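Local coordinates for protein Exo-beta-1,4-mannosidase (Rhizomucor miehei, PDB 4LYP) that hydrolyses terminal beta-1,4-linked mannose residues from the non-reducing ends of beta-mannosides as a glycoside hydrolase family 5 enzyme, and also shows transglycosylation activity, at residues Val294-Ile299 with His418-Val423; Gly298-Ala303 with Phe338-Asp343. One frame throughout, in Å; residues are numbered along the deposited sequence.

Both contacts start from the loop that follows strand 288-292 and leads to helix 308-329, and they share Gly298 and Ile299. Contact 1 joins the first half of this loop to 418-423. It is partly buried, polar, and built from hydrogen bonds between Glu295 or Asn296 and two aromatic residues, with Asn296 lining a guanidine-binding pocket. Contact 2 joins the later half to the loop after strand 333-338. It is fully buried and mostly apolar, and the side chain of Ala341 is about 13 Å from a bound guanidine. The centres of contact 1 and contact 2 are about 5 Å apart. Glu295 OE1 packs on Pro302 CG and on Ala341 CB, so the two contacts touch directly.

Contact 1. Residues Val294-Ile299 with His418-Val423; sequences VENWGI and HGWYSV
Trp420 and Tyr421 reach across to Glu295 and Asn296 with one ring over the other. Trp420 NE1 donates to Glu295 OE1 at 2.9 Å, with an N-H...O angle of 155°. The oxygen lies near the indole plane, but the indole N-H meets the carboxylate from above its plane. Glu295 reaches this spot because its chain is extended, with CG anti to the backbone N (chi1 178°). Its other oxygen, OE2, makes a salt bridge with Lys354.

Tyr421 OH donates to Asn296 OD1 at 2.6 Å. The amide and phenol planes are nearly coplanar, and the hydroxyl is tilted 15° from the carbonyl plane. A water also donates to Tyr421 OH at 2.8 Å and accepts from Glu295 N. The phenol oxygen is therefore gripped twice. Tyr421 CE2 sits 3.4 Å above the Trp420 ring, over its centre.

Asn296 lines the guanidine pocket with Trp153, Glu238, Trp293 and Glu416. Its ND2 hydrogen-bonds a bound TRS, probably from the crystallisation liquor. The contact links two TIM-barrel loops beside this pocket, those after strands 288-292 and 386-394. Tyr421 also packs on Trp390 of strand 386-394, while Val294 rests on helices 308-329 and 362-380.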
loop_
_atom_site.group_PDB
_atom_site.type_symbol
_atom_site.label_atom_id
_atom_site.label_comp_id
_atom_site.label_asym_id
_atom_site.label_seq_id
_atom_site.Cartn_x
_atom_site.Cartn_y
_atom_site.Cartn_z
ATOM N N VAL A 294 -12.672 7.461 4.037
ATOM C CA VAL A 294 -13.933 8.029 4.474
ATOM C C VAL A 294 -15.163 7.354 3.833
ATOM O O VAL A 294 -16.187 7.171 4.512
ATOM C CB VAL A 294 -13.964 9.559 4.341
ATOM C CG1 VAL A 294 -13.121 10.197 5.436
ATOM C CG2 VAL A 294 -13.635 10.052 2.919
ATOM N N GLU A 295 -15.135 7.004 2.545
ATOM C CA GLU A 295 -16.332 6.384 1.967
ATOM C C GLU A 295 -16.499 4.968 2.541
ATOM O O GLU A 295 -17.597 4.596 2.958
ATOM C CB GLU A 295 -16.225 6.344 0.437
ATOM C CG GLU A 295 -17.418 5.677 -0.222
ATOM C CD GLU A 295 -17.429 5.676 -1.724
ATOM O OE1 GLU A 295 -16.555 6.337 -2.346
ATOM O OE2 GLU A 295 -18.287 5.013 -2.282
ATOM N N ASN A 296 -15.408 4.185 2.620
ATOM C CA ASN A 296 -15.523 2.819 3.075
ATOM C C ASN A 296 -16.063 2.765 4.476
ATOM O O ASN A 296 -16.783 1.824 4.832
ATOM C CB ASN A 296 -14.123 2.165 3.118
ATOM C CG ASN A 296 -13.381 2.221 1.779
ATOM O OD1 ASN A 296 -13.274 3.291 1.197
ATOM N ND2 ASN A 296 -12.854 1.110 1.349
ATOM N N TRP A 297 -15.757 3.782 5.313
ATOM C CA TRP A 297 -16.147 3.803 6.707
ATOM C C TRP A 297 -17.451 4.500 6.935
ATOM O O TRP A 297 -17.871 4.622 8.102
ATOM C CB TRP A 297 -15.036 4.440 7.550
ATOM C CG TRP A 297 -13.730 3.744 7.451
ATOM C CD1 TRP A 297 -13.464 2.550 6.845
ATOM C CD2 TRP A 297 -12.445 4.303 7.872
ATOM N NE1 TRP A 297 -12.056 2.323 6.903
ATOM C CE2 TRP A 297 -11.439 3.350 7.520
ATOM C CE3 TRP A 297 -12.066 5.496 8.520
ATOM C CZ2 TRP A 297 -10.059 3.596 7.778
ATOM C CZ3 TRP A 297 -10.755 5.705 8.849
ATOM C CH2 TRP A 297 -9.765 4.741 8.497
ATOM N N GLY A 298 -18.147 4.922 5.862
ATOM C CA GLY A 298 -19.487 5.517 6.063
ATOM C C GLY A 298 -19.492 6.977 6.457
ATOM O O GLY A 298 -20.530 7.513 6.778
ATOM N N ILE A 299 -18.318 7.627 6.377
ATOM C CA ILE A 299 -18.220 9.044 6.737
ATOM C C ILE A 299 -18.590 9.965 5.552
ATOM O O ILE A 299 -19.017 11.085 5.766
ATOM C CB ILE A 299 -16.743 9.323 7.184
ATOM C CG1 ILE A 299 -16.456 8.446 8.413
ATOM C CG2 ILE A 299 -16.461 10.813 7.425
ATOM C CD1 ILE A 299 -17.240 8.812 9.667
ATOM N N HIS A 418 -13.484 -1.017 -11.109
ATOM C CA HIS A 418 -12.413 -0.354 -11.809
ATOM C C HIS A 418 -12.672 1.122 -11.778
ATOM O O HIS A 418 -13.750 1.593 -12.131
ATOM C CB HIS A 418 -12.290 -0.812 -13.273
ATOM C CG HIS A 418 -12.168 -2.270 -13.449
ATOM N ND1 HIS A 418 -11.462 -3.133 -12.633
ATOM C CD2 HIS A 418 -12.677 -3.050 -14.490
ATOM C CE1 HIS A 418 -11.545 -4.386 -13.137
ATOM N NE2 HIS A 418 -12.310 -4.324 -14.252
ATOM N N GLY A 419 -11.642 1.933 -11.451
ATOM C CA GLY A 419 -11.763 3.371 -11.523
ATOM C C GLY A 419 -12.345 4.038 -10.317
ATOM O O GLY A 419 -12.543 5.264 -10.333
ATOM N N TRP A 420 -12.591 3.320 -9.214
ATOM C CA TRP A 420 -13.118 3.959 -8.014
ATOM C C TRP A 420 -12.205 5.093 -7.502
ATOM O O TRP A 420 -12.671 6.238 -7.354
ATOM C CB TRP A 420 -13.349 2.903 -6.937
ATOM C CG TRP A 420 -14.063 3.324 -5.698
ATOM C CD1 TRP A 420 -14.777 4.514 -5.474
ATOM C CD2 TRP A 420 -14.170 2.571 -4.489
ATOM N NE1 TRP A 420 -15.319 4.501 -4.209
ATOM C CE2 TRP A 420 -14.962 3.331 -3.587
ATOM C CE3 TRP A 420 -13.671 1.333 -4.056
ATOM C CZ2 TRP A 420 -15.293 2.873 -2.295
ATOM C CZ3 TRP A 420 -13.988 0.898 -2.761
ATOM C CH2 TRP A 420 -14.765 1.638 -1.912
ATOM N N TYR A 421 -10.949 4.758 -7.245
ATOM C CA TYR A 421 -10.053 5.682 -6.547
ATOM C C TYR A 421 -8.840 6.047 -7.419
ATOM O O TYR A 421 -8.089 6.968 -7.039
ATOM C CB TYR A 421 -9.555 5.017 -5.244
ATOM C CG TYR A 421 -10.620 4.909 -4.159
ATOM C CD1 TYR A 421 -11.421 5.997 -3.884
ATOM C CD2 TYR A 421 -10.753 3.765 -3.409
ATOM C CE1 TYR A 421 -12.330 5.957 -2.801
ATOM C CE2 TYR A 421 -11.611 3.718 -2.331
ATOM C CZ TYR A 421 -12.372 4.833 -2.025
ATOM O OH TYR A 421 -13.228 4.892 -0.911
ATOM N N SER A 422 -8.625 5.394 -8.572
ATOM C CA SER A 422 -7.406 5.665 -9.392
ATOM C C SER A 422 -7.258 7.111 -9.657
ATOM O O SER A 422 -8.181 7.837 -10.034
ATOM C CB SER A 422 -7.556 4.950 -10.713
ATOM O OG SER A 422 -7.326 3.546 -10.621
ATOM N N VAL A 423 -5.983 7.532 -9.607
ATOM C CA VAL A 423 -5.554 8.832 -10.157
ATOM C C VAL A 423 -4.941 8.541 -11.500
ATOM O O VAL A 423 -3.901 7.894 -11.612
ATOM C CB VAL A 423 -4.486 9.475 -9.242
ATOM C CG1 VAL A 423 -3.961 10.779 -9.877
ATOM C CG2 VAL A 423 -5.040 9.817 -7.851
HETATM O O HOH W 1 -13.062 7.412 0.363
#

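Contact 2. Residues Gly298-Ala303 with Phe338-Asp343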
loop_
_atom_site.group_PDB
_atom_site.type_symbol
_atom_site.label_atom_id
_atom_site.label_comp_id
_atom_site.label_asym_id
_atom_site.label_seq_id
_atom_site.Cartn_x
_atom_site.Cartn_y
_atom_site.Cartn_z
ATOM N N GLY A 298 -18.147 4.922 5.862
ATOM C CA GLY A 298 -19.487 5.517 6.063
ATOM C C GLY A 298 -19.492 6.977 6.457
ATOM O O GLY A 298 -20.530 7.513 6.778
ATOM N N ILE A 299 -18.318 7.627 6.377
ATOM C CA ILE A 299 -18.220 9.044 6.737
ATOM C C ILE A 299 -18.590 9.965 5.552
ATOM O O ILE A 299 -19.017 11.085 5.766
ATOM C CB ILE A 299 -16.743 9.323 7.184
ATOM C CG1 ILE A 299 -16.456 8.446 8.413
ATOM C CG2 ILE A 299 -16.461 10.813 7.425
ATOM C CD1 ILE A 299 -17.240 8.812 9.667
ATOM N N TYR A 300 -18.397 9.463 4.333
ATOM C CA TYR A 300 -18.559 10.282 3.127
ATOM C C TYR A 300 -19.318 9.515 2.101
ATOM O O TYR A 300 -18.985 8.358 1.811
ATOM C CB TYR A 300 -17.145 10.603 2.579
ATOM C CG TYR A 300 -17.164 11.367 1.277
ATOM C CD1 TYR A 300 -17.574 12.699 1.200
ATOM C CD2 TYR A 300 -16.761 10.726 0.081
ATOM C CE1 TYR A 300 -17.560 13.360 -0.006
ATOM C CE2 TYR A 300 -16.739 11.424 -1.132
ATOM C CZ TYR A 300 -17.124 12.705 -1.163
ATOM O OH TYR A 300 -17.170 13.387 -2.370
ATOM N N ASP A 301 -20.344 10.132 1.539
ATOM C CA ASP A 301 -21.105 9.559 0.446
ATOM C C ASP A 301 -20.743 10.408 -0.781
ATOM O O ASP A 301 -21.091 11.594 -0.863
ATOM C CB ASP A 301 -22.572 9.733 0.777
ATOM C CG ASP A 301 -23.478 9.301 -0.385
ATOM O OD1 ASP A 301 -22.960 8.815 -1.412
ATOM O OD2 ASP A 301 -24.701 9.209 -0.156
ATOM N N PRO A 302 -20.034 9.839 -1.768
ATOM C CA PRO A 302 -19.638 10.647 -2.928
ATOM C C PRO A 302 -20.802 11.037 -3.794
ATOM O O PRO A 302 -20.616 11.870 -4.715
ATOM C CB PRO A 302 -18.676 9.708 -3.677
ATOM C CG PRO A 302 -19.137 8.329 -3.346
ATOM C CD PRO A 302 -19.586 8.429 -1.842
ATOM N N ALA A 303 -22.010 10.503 -3.588
ATOM C CA ALA A 303 -23.167 10.897 -4.324
ATOM C C ALA A 303 -23.889 12.088 -3.688
ATOM O O ALA A 303 -24.838 12.611 -4.255
ATOM C CB ALA A 303 -24.102 9.698 -4.499
ATOM N N PHE A 338 -4.771 6.758 1.412
ATOM C CA PHE A 338 -6.016 7.536 1.534
ATOM C C PHE A 338 -6.527 7.761 0.146
ATOM O O PHE A 338 -5.742 7.739 -0.826
ATOM C CB PHE A 338 -5.820 8.883 2.284
ATOM C CG PHE A 338 -5.084 9.911 1.491
ATOM C CD1 PHE A 338 -3.689 9.891 1.311
ATOM C CD2 PHE A 338 -5.815 10.906 0.825
ATOM C CE1 PHE A 338 -3.042 10.820 0.502
ATOM C CE2 PHE A 338 -5.138 11.847 0.019
ATOM C CZ PHE A 338 -3.769 11.808 -0.123
ATOM N N GLY A 339 -7.817 8.083 0.025
ATOM C CA GLY A 339 -8.325 8.358 -1.329
ATOM C C GLY A 339 -9.789 8.746 -1.246
ATOM O O GLY A 339 -10.439 8.745 -0.212
ATOM N N MET A 340 -10.310 9.144 -2.428
ATOM C CA MET A 340 -11.705 9.593 -2.566
ATOM C C MET A 340 -12.134 9.324 -4.011
ATOM O O MET A 340 -11.325 9.389 -4.935
ATOM C CB MET A 340 -11.831 11.063 -2.168
ATOM C CG MET A 340 -13.212 11.616 -2.316
ATOM S SD MET A 340 -13.450 13.246 -1.553
ATOM C CE MET A 340 -13.592 12.780 0.188
ATOM N N ALA A 341 -13.442 9.058 -4.125
ATOM C CA ALA A 341 -14.099 8.784 -5.401
ATOM C C ALA A 341 -14.193 10.058 -6.249
ATOM O O ALA A 341 -13.989 11.191 -5.794
ATOM C CB ALA A 341 -15.502 8.272 -5.117
ATOM N N ARG A 342 -14.561 9.827 -7.511
ATOM C CA ARG A 342 -14.886 10.929 -8.451
ATOM C C ARG A 342 -16.224 11.505 -8.066
ATOM O O ARG A 342 -16.899 11.061 -7.136
ATOM C CB ARG A 342 -14.844 10.413 -9.872
ATOM C CG ARG A 342 -13.581 9.563 -10.207
ATOM C CD ARG A 342 -13.424 9.217 -11.670
ATOM N NE ARG A 342 -12.811 10.290 -12.480
ATOM C CZ ARG A 342 -11.505 10.449 -12.595
ATOM N NH1 ARG A 342 -11.059 11.401 -13.461
ATOM N NH2 ARG A 342 -10.617 9.739 -11.889
ATOM N N ASP A 343 -16.619 12.573 -8.806
ATOM C CA ASP A 343 -17.805 13.373 -8.445
ATOM C C ASP A 343 -19.161 12.728 -8.786
ATOM O O ASP A 343 -19.955 13.245 -9.592
ATOM C CB ASP A 343 -17.746 14.742 -9.145
ATOM C CG ASP A 343 -16.733 15.725 -8.573
ATOM O OD1 ASP A 343 -16.280 15.567 -7.381
ATOM O OD2 ASP A 343 -16.460 16.731 -9.254
HETATM O O HOH W 2 -17.126 13.066 -5.140
#
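Met340 sets its methyl over one face of the Tyr300 ring, with the sulfur oblique to it. From CB, a chi1 of 178° swings CG away from the backbone N, and CG meets Tyr300 CE2 at 3.7 Å. SD is 3.7 Å from Tyr300 CZ and 4.2 Å from the centroid of that ring, a Met-aromatic contact. The chain then bends (chi3 -77°), which carries CE over the middle of the ring. Met340 CE is 3.6 Å from the Tyr300 centroid and 10° off the ring normal, a CH-pi contact. Pro302 N, from the same segment, lies on the opposite face, toward the rim.

Beside this, Pro302 CB meets Ala341 CB at 3.8 Å. Asp301 OD1 accepts from Ala303 N at 2.9 Å, an Asx turn spanning Pro302.

At the ring's edge, a water lies 2.8 Å from both Tyr300 OH and Arg342 O and probably bridges them. The hydroxyl also bonds His363 of helix 362-380. The contact joins the loops after two adjacent parallel strands, 288-292 and 333-338. No direct hydrogen bond links 298-303 to 338-343, so mainly apolar contact holds them, with the water bridge at most supplementing it.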